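Local atomic coordinates of metallo-beta-lactamase (Serratia marcescens, PDB entry 6K4X), a protein that hydrolyses the beta-lactam ring of antibiotics as a two-zinc enzyme of subclass B3, here blocked by a sulfanylbenzoic acid inhibitor. Residues S27-S32 / I210-H215; S7-F12 / D220-Q225; D169-D174 / E204-D209. All coordinates share one frame; numbering follows the deposited sequence. Where two conformers were deposited one is given.

Contact 1. Residues S27-S32 / I210-H215; sequences SAVLLS and IAIAAH. With ZN (zinc ion), chain C; D0U (4-azanyl-2-sulfanyl-benzoic acid), chain E.
Two hydrogen bonds from Ser-27 to consecutive carbonyls, those of Ala-213 and Ala-214, make up the polar part of this contact. The backbone N of Ser-27 donates to Ala-214 O at 3.0 Å, nearly straight at the hydrogen (167°), while its hydroxyl OG gives its proton to Ala-213 O at 2.7 Å. Because OG lies beside the backbone N and anti to the carbonyl carbon (chi1 -63°), both donors face the same turn of chain. They thereby fasten the backbone at Ala-213 and Ala-214, just ahead of His-215.

The apolar part is small and buried: Val-29 CG2 meets Ile-212 CD1 at 3.9 Å with the two side chains at a slant. Separately, Ile-212 CG2 packs beside Ser-27 OG.

Metal coordination begins one residue after the second carbonyl. His-215 NE2 binds zinc at 2.0 Å, and the inhibitor chelates the same ion through carboxylate O2 and, at 2.4 Å, sulfur S1; O2 also lies in plane at the edge of the imidazole. Asp-76 and His-77 complete this zinc site.

The contact bridges the two sheets of the alpha-beta/beta-alpha sandwich of metallo-beta-lactamases. Strand 29-31 lies between strands 18-20 and 37-40 in one sheet, strand 210-213 is at the edge of the other beside strand 166-173, and Phe-172 of that neighbour packs on Ser-27 and Val-29.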
# COMPACT_ATOMS: atom_id res chain seq x y z
N SER A 27 -6.75 1.18 -2.13
CA SER A 27 -5.96 0.98 -3.30
C SER A 27 -5.45 -0.46 -3.39
O SER A 27 -5.05 -1.06 -2.42
CB SER A 27 -4.78 1.90 -3.32
OG SER A 27 -5.21 3.25 -3.37
N ALA A 28 -5.40 -0.94 -4.64
CA ALA A 28 -4.62 -2.09 -5.01
C ALA A 28 -4.14 -1.82 -6.43
O ALA A 28 -4.85 -1.19 -7.22
CB ALA A 28 -5.40 -3.40 -4.92
N VAL A 29 -2.91 -2.24 -6.73
CA VAL A 29 -2.33 -1.94 -8.01
C VAL A 29 -1.82 -3.23 -8.64
O VAL A 29 -1.13 -4.02 -7.99
CB VAL A 29 -1.21 -0.90 -7.88
CG1 VAL A 29 -0.26 -0.91 -9.07
CG2 VAL A 29 -1.80 0.49 -7.70
N LEU A 30 -2.07 -3.37 -9.95
CA LEU A 30 -1.43 -4.41 -10.72
C LEU A 30 -0.35 -3.78 -11.59
O LEU A 30 -0.63 -2.87 -12.38
CB LEU A 30 -2.47 -5.11 -11.59
CG LEU A 30 -1.95 -6.38 -12.26
CD1 LEU A 30 -1.87 -7.53 -11.29
CD2 LEU A 30 -2.79 -6.74 -13.46
N LEU A 31 0.87 -4.29 -11.44
CA LEU A 31 1.97 -3.93 -12.29
C LEU A 31 2.16 -5.09 -13.26
O LEU A 31 2.52 -6.18 -12.83
CB LEU A 31 3.21 -3.73 -11.43
CG LEU A 31 4.44 -3.22 -12.17
CD1 LEU A 31 4.22 -1.84 -12.78
CD2 LEU A 31 5.65 -3.20 -11.26
N SER A 32 1.87 -4.86 -14.54
CA SER A 32 1.71 -5.96 -15.49
C SER A 32 2.96 -6.13 -16.36
O SER A 32 3.70 -5.18 -16.64
CB SER A 32 0.50 -5.79 -16.34
OG SER A 32 0.55 -4.56 -17.05
N ILE A 210 4.41 9.78 -9.43
CA ILE A 210 3.01 9.36 -9.26
C ILE A 210 2.94 8.62 -7.94
O ILE A 210 3.55 7.55 -7.81
CB ILE A 210 2.56 8.43 -10.41
CG1 ILE A 210 2.62 9.17 -11.75
CG2 ILE A 210 1.18 7.85 -10.11
CD1 ILE A 210 2.46 8.25 -12.95
N ALA A 211 2.20 9.18 -6.98
CA ALA A 211 1.97 8.50 -5.70
C ALA A 211 0.57 7.93 -5.68
O ALA A 211 -0.40 8.64 -6.00
CB ALA A 211 2.21 9.43 -4.54
N ILE A 212 0.47 6.66 -5.32
CA ILE A 212 -0.77 5.98 -5.09
C ILE A 212 -0.79 5.62 -3.61
O ILE A 212 0.01 4.78 -3.18
CB ILE A 212 -0.91 4.73 -5.98
CG1 ILE A 212 -0.82 5.11 -7.45
CG2 ILE A 212 -2.19 3.99 -5.65
CD1 ILE A 212 -0.27 4.05 -8.37
N ALA A 213 -1.62 6.29 -2.82
CA ALA A 213 -1.66 6.05 -1.38
C ALA A 213 -2.57 4.87 -1.06
O ALA A 213 -3.58 4.68 -1.72
CB ALA A 213 -2.11 7.28 -0.66
N ALA A 214 -2.20 4.10 -0.04
CA ALA A 214 -2.94 2.90 0.32
C ALA A 214 -4.43 3.23 0.55
O ALA A 214 -5.32 2.49 0.11
CB ALA A 214 -2.31 2.26 1.52
N HIS A 215 -4.71 4.33 1.25
CA HIS A 215 -6.02 4.98 1.21
C HIS A 215 -6.00 6.00 0.08
O HIS A 215 -5.31 7.01 0.17
CB HIS A 215 -6.36 5.65 2.55
CG HIS A 215 -6.66 4.65 3.62
ND1 HIS A 215 -7.91 4.07 3.76
CD2 HIS A 215 -5.87 4.04 4.54
CE1 HIS A 215 -7.87 3.17 4.72
NE2 HIS A 215 -6.63 3.13 5.23
ZN ZN C . -5.85 1.56 6.28
O2 D0U E . -4.23 3.00 6.95
C7 D0U E . -4.48 3.95 7.72
O1 D0U E . -3.90 5.07 7.60
C3 D0U E . -5.45 3.81 8.84
C2 D0U E . -5.83 5.01 9.48
C4 D0U E . -5.99 2.58 9.26
S1 D0U E . -5.77 1.03 8.58
C5 D0U E . -6.88 2.61 10.35
C6 D0U E . -7.25 3.79 11.00
N1 D0U E . -8.15 3.79 12.05
C1 D0U E . -6.74 4.98 10.54

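Contact 2. Residues S7-F12 / D220-Q225; sequences SPQQPF and DMWTRQ
Phe-12 brings its ring against the first turn of helix 221-231, where Met-221 makes a Met-aromatic contact at the ring edge: SD is 5.2 Å from the centroid and 89° off the ring normal. This is the tight side. The side chains of Trp-222 and Phe-12 run at about a right angle, with Phe-12 CE1 at the edge of the indole, 3.9 Å from CZ3. One face of the phenyl ring takes Gln-225 NE2, which stands 3.4 Å above the plane toward the rim, the amide inclined 37° to the ring. Phe-12 CG sits between its backbone N and carbonyl carbon (chi1 54°), directing the ring at the helix; Tyr-20 adds a nearly parallel ring.

The other side is looser. The Gln-9 and Trp-222 side chains come from opposite directions, amide OE1 lying 3.8 Å from Trp-222 CH2; OE1 is hydrogen-bonded to Arg-3, also the cation-pi partner of Trp-222. Aromatic packing and two bridging waters thus fasten the segment leading into edge strand 12-15 to the helix. One water accepts from Gln-9 NE2 and donates to Gln-225 OE1 at 2.7 Å, and a second accepts from Gln-225 NE2 and donates to Gln-10 O at 2.8 Å.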
# COMPACT_ATOMS: atom_id res chain seq x y z
N SER A 7 -16.00 -1.83 -1.85
CA SER A 7 -16.93 -1.49 -2.92
C SER A 7 -16.31 -1.77 -4.29
O SER A 7 -15.12 -1.53 -4.55
CB SER A 7 -17.34 -0.06 -2.85
OG SER A 7 -16.22 0.82 -2.93
N PRO A 8 -17.15 -2.21 -5.25
CA PRO A 8 -16.71 -2.26 -6.65
C PRO A 8 -16.15 -0.92 -7.11
O PRO A 8 -16.56 0.17 -6.66
CB PRO A 8 -18.00 -2.62 -7.39
CG PRO A 8 -18.73 -3.49 -6.39
CD PRO A 8 -18.49 -2.80 -5.06
N GLN A 9 -15.23 -1.01 -8.07
CA GLN A 9 -14.58 0.16 -8.66
C GLN A 9 -14.03 -0.27 -10.02
O GLN A 9 -13.23 -1.21 -10.10
CB GLN A 9 -13.46 0.67 -7.76
CG GLN A 9 -12.55 1.69 -8.43
CD GLN A 9 -13.25 2.97 -8.78
OE1 GLN A 9 -13.91 3.59 -7.93
NE2 GLN A 9 -13.10 3.40 -10.02
N GLN A 10 -14.50 0.36 -11.09
CA GLN A 10 -14.06 -0.05 -12.41
C GLN A 10 -12.57 0.23 -12.49
O GLN A 10 -12.12 1.35 -12.21
CB GLN A 10 -14.81 0.74 -13.49
CG GLN A 10 -14.56 0.21 -14.90
CD GLN A 10 -15.19 -1.14 -15.14
OE1 GLN A 10 -16.24 -1.46 -14.58
NE2 GLN A 10 -14.54 -1.95 -15.97
N PRO A 11 -11.73 -0.74 -12.88
CA PRO A 11 -10.28 -0.52 -12.88
C PRO A 11 -9.85 0.38 -14.03
O PRO A 11 -10.58 0.58 -14.99
CB PRO A 11 -9.70 -1.94 -12.98
CG PRO A 11 -10.78 -2.68 -13.76
CD PRO A 11 -12.08 -2.13 -13.22
N PHE A 12 -8.64 0.93 -13.90
CA PHE A 12 -8.17 1.90 -14.86
C PHE A 12 -6.65 1.93 -14.83
O PHE A 12 -6.00 1.64 -13.82
CB PHE A 12 -8.72 3.30 -14.56
CG PHE A 12 -8.50 3.84 -13.16
CD1 PHE A 12 -9.31 3.44 -12.13
CD2 PHE A 12 -7.47 4.74 -12.89
CE1 PHE A 12 -9.13 3.94 -10.85
CE2 PHE A 12 -7.29 5.24 -11.62
CZ PHE A 12 -8.10 4.82 -10.59
N ASP A 220 -5.68 12.25 -3.17
CA ASP A 220 -6.75 12.80 -4.00
C ASP A 220 -6.97 11.98 -5.28
O ASP A 220 -7.26 12.55 -6.33
CB ASP A 220 -6.50 14.28 -4.30
CG ASP A 220 -6.33 15.11 -3.04
OD1 ASP A 220 -6.95 14.81 -2.03
OD2 ASP A 220 -5.57 16.11 -3.12
N MET A 221 -6.96 10.66 -5.18
CA MET A 221 -7.08 9.81 -6.38
C MET A 221 -8.33 10.14 -7.19
O MET A 221 -8.27 10.13 -8.42
CB MET A 221 -7.14 8.35 -5.96
CG MET A 221 -7.37 7.38 -7.10
SD MET A 221 -6.01 7.31 -8.29
CE MET A 221 -4.83 6.36 -7.32
N TRP A 222 -9.46 10.35 -6.53
CA TRP A 222 -10.72 10.45 -7.27
C TRP A 222 -10.85 11.82 -7.94
O TRP A 222 -11.33 11.91 -9.06
CB TRP A 222 -11.89 10.09 -6.36
CG TRP A 222 -11.61 8.79 -5.69
CD1 TRP A 222 -11.51 8.56 -4.35
CD2 TRP A 222 -11.28 7.54 -6.34
NE1 TRP A 222 -11.13 7.27 -4.12
CE2 TRP A 222 -10.98 6.62 -5.32
CE3 TRP A 222 -11.20 7.13 -7.68
CZ2 TRP A 222 -10.63 5.30 -5.60
CZ3 TRP A 222 -10.82 5.83 -7.95
CH2 TRP A 222 -10.54 4.93 -6.92
N THR A 223 -10.39 12.87 -7.28
CA THR A 223 -10.26 14.16 -7.95
C THR A 223 -9.31 14.06 -9.15
O THR A 223 -9.60 14.63 -10.24
CB THR A 223 -9.78 15.24 -6.97
OG1 THR A 223 -10.75 15.34 -5.93
CG2 THR A 223 -9.59 16.59 -7.63
N ARG A 224 -8.17 13.38 -8.98
CA ARG A 224 -7.22 13.23 -10.07
C ARG A 224 -7.84 12.44 -11.23
O ARG A 224 -7.62 12.76 -12.40
CB ARG A 224 -5.94 12.55 -9.59
CG ARG A 224 -5.12 13.42 -8.66
CD ARG A 224 -3.88 12.67 -8.18
NE ARG A 224 -3.10 13.41 -7.22
CZ ARG A 224 -2.28 14.40 -7.51
NH1 ARG A 224 -2.13 14.78 -8.77
NH2 ARG A 224 -1.59 15.00 -6.55
N GLN A 225 -8.56 11.37 -10.92
CA GLN A 225 -9.14 10.56 -11.98
C GLN A 225 -10.13 11.41 -12.78
O GLN A 225 -10.21 11.30 -14.02
CB GLN A 225 -9.79 9.30 -11.41
CG GLN A 225 -10.41 8.47 -12.53
CD GLN A 225 -11.22 7.33 -12.00
OE1 GLN A 225 -11.99 7.47 -11.04
NE2 GLN A 225 -11.14 6.22 -12.70
O HOH W 1 -14.14 6.21 -9.91
O HOH W 2 -12.64 3.83 -13.42

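Contact 3. Residues D169-D174 / E204-D209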
# COMPACT_ATOMS: atom_id res chain seq x y z
N ASP A 169 8.44 7.65 -12.09
CA ASP A 169 8.62 6.95 -10.84
C ASP A 169 7.29 6.88 -10.10
O ASP A 169 6.68 7.92 -9.80
CB ASP A 169 9.66 7.67 -9.98
CG ASP A 169 11.03 7.62 -10.62
OD1 ASP A 169 11.32 6.63 -11.35
OD2 ASP A 169 11.75 8.61 -10.48
N VAL A 170 6.87 5.66 -9.83
CA VAL A 170 5.60 5.38 -9.16
C VAL A 170 5.88 4.89 -7.75
O VAL A 170 6.79 4.10 -7.52
CB VAL A 170 4.81 4.32 -9.94
CG1 VAL A 170 3.45 4.09 -9.31
CG2 VAL A 170 4.68 4.69 -11.40
N VAL A 171 5.11 5.40 -6.80
CA VAL A 171 5.23 5.06 -5.38
C VAL A 171 3.87 4.58 -4.89
O VAL A 171 2.89 5.33 -5.02
CB VAL A 171 5.70 6.27 -4.56
CG1 VAL A 171 5.77 5.92 -3.08
CG2 VAL A 171 7.03 6.82 -5.07
N PHE A 172 3.80 3.38 -4.33
CA PHE A 172 2.63 2.91 -3.61
C PHE A 172 2.91 3.15 -2.14
O PHE A 172 3.72 2.47 -1.52
CB PHE A 172 2.32 1.44 -3.94
CG PHE A 172 0.95 0.99 -3.54
CD1 PHE A 172 0.56 0.94 -2.22
CD2 PHE A 172 0.02 0.64 -4.50
CE1 PHE A 172 -0.70 0.51 -1.85
CE2 PHE A 172 -1.23 0.20 -4.13
CZ PHE A 172 -1.60 0.13 -2.81
N ALA A 173 2.32 4.22 -1.62
CA ALA A 173 2.69 4.77 -0.32
C ALA A 173 1.91 4.07 0.80
O ALA A 173 0.68 4.13 0.83
CB ALA A 173 2.47 6.26 -0.32
N ASP A 174 2.64 3.43 1.70
CA ASP A 174 2.04 2.90 2.90
C ASP A 174 1.49 4.05 3.75
O ASP A 174 1.88 5.22 3.61
CB ASP A 174 3.04 2.11 3.71
CG ASP A 174 2.42 1.27 4.81
OD1 ASP A 174 1.22 1.01 4.73
OD2 ASP A 174 3.20 0.84 5.70
N GLU A 204 9.48 11.59 2.19
CA GLU A 204 9.63 12.93 1.58
C GLU A 204 10.93 13.01 0.76
O GLU A 204 11.13 14.03 0.07
CB GLU A 204 9.46 14.04 2.62
CG GLU A 204 10.60 14.18 3.60
CD GLU A 204 10.25 14.90 4.89
OE1 GLU A 204 9.12 15.43 5.02
OE2 GLU A 204 11.13 14.97 5.75
N LYS A 205 11.81 12.01 0.80
CA LYS A 205 13.01 11.97 -0.06
C LYS A 205 12.83 11.07 -1.29
O LYS A 205 13.69 11.08 -2.17
CB LYS A 205 14.20 11.48 0.76
CG LYS A 205 14.71 12.45 1.80
CD LYS A 205 15.80 11.82 2.64
CE LYS A 205 16.15 12.63 3.87
NZ LYS A 205 16.70 13.95 3.50
N LEU A 206 11.76 10.28 -1.38
CA LEU A 206 11.59 9.35 -2.51
C LEU A 206 11.50 10.13 -3.82
O LEU A 206 10.83 11.13 -3.92
CB LEU A 206 10.31 8.53 -2.35
CG LEU A 206 10.33 7.47 -1.25
CD1 LEU A 206 8.97 6.85 -1.08
CD2 LEU A 206 11.36 6.39 -1.53
N SER A 207 12.09 9.56 -4.87
CA SER A 207 11.75 9.90 -6.25
C SER A 207 10.28 9.53 -6.48
O SER A 207 9.92 8.38 -6.35
CB SER A 207 12.66 9.17 -7.21
OG SER A 207 14.03 9.48 -6.97
N CYS A 208 9.43 10.50 -6.83
CA CYS A 208 7.98 10.29 -6.68
C CYS A 208 7.15 11.09 -7.69
O CYS A 208 6.48 12.05 -7.27
CB CYS A 208 7.59 10.73 -5.27
SG CYS A 208 5.83 10.58 -4.83
N ASP A 209 7.05 10.64 -8.93
CA ASP A 209 6.24 11.32 -9.92
C ASP A 209 4.76 11.03 -9.71
O ASP A 209 3.94 11.95 -9.88
CB ASP A 209 6.62 10.92 -11.34
CG ASP A 209 8.04 11.32 -11.70
OD1 ASP A 209 8.36 12.52 -11.53
OD2 ASP A 209 8.80 10.46 -12.13
O HOH W 3 11.09 11.41 -10.38
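Asp-169 and Asp-209 meet with their side chains crossing at a slant and their carboxylate planes only 16° apart, yet the main grip runs from backbone to side chain. Asp-169 N donates to Asp-209 OD2 at 2.8 Å in an almost straight bond (175°), taken by the anti lone pair of that oxygen. With CG of Asp-209 beside its own backbone N (chi1 -64°), the carboxylate turns back to this amide. In the other direction Asp-209 N gives a weak, bent bond to Asp-169 O.

The two OD2 atoms, of Asp-169 and Asp-209, are 3.9 Å apart. A water between them donates to Asp-169 OD2 at 2.9 Å and, more weakly, to Asp-209 OD2; this bridge, with the amide N-H, probably eases the repulsion between the charges.

Further along the strand Val-171 sets its two methyl groups to different tasks. CG1 meets Leu-206 CD1 at 3.9 Å, the side chains slanting across each other, whereas CG2 points at the turn, near Ser-207 O and 4.0 Å from Cys-208 CB. That CB makes its touch although the bond leading to it from CA points away from the strand overall, and Cys-208 SG forms the disulfide with Cys-242 of helix 241-260.

The contact belongs to a beta-alpha-beta unit: the segment following helix 190-205 leads through a turn into strand 210-213, which runs parallel to strand 166-173, while strand 155-163 flanks the latter on its other side and helix 241-260 packs against Val-171.

From the N terminus, contact 2 opens first, at residues 7-12, and closes the longest loop when helix 221-231 returns to them. Within it lies contact 1 (27-32 with 210-215), and within that contact 3 (169-174 with 204-209), so the three loops nest without crossing. Contact 3 closes one crossover in the second sheet; contact 1 joins that sheet to the first; contact 2 ties the N-terminal segment to the helix that follows strand 210-213. Contacts 1 and 2 touch where Ile-212 CG2 packs on Met-221 CE; contacts 1 and 3 share a sheet, with probable backbone hydrogen bonds from Ile-212 to Val-171 and Ala-173, whereas contacts 2 and 3 stay about 7 Å apart at nearest atoms.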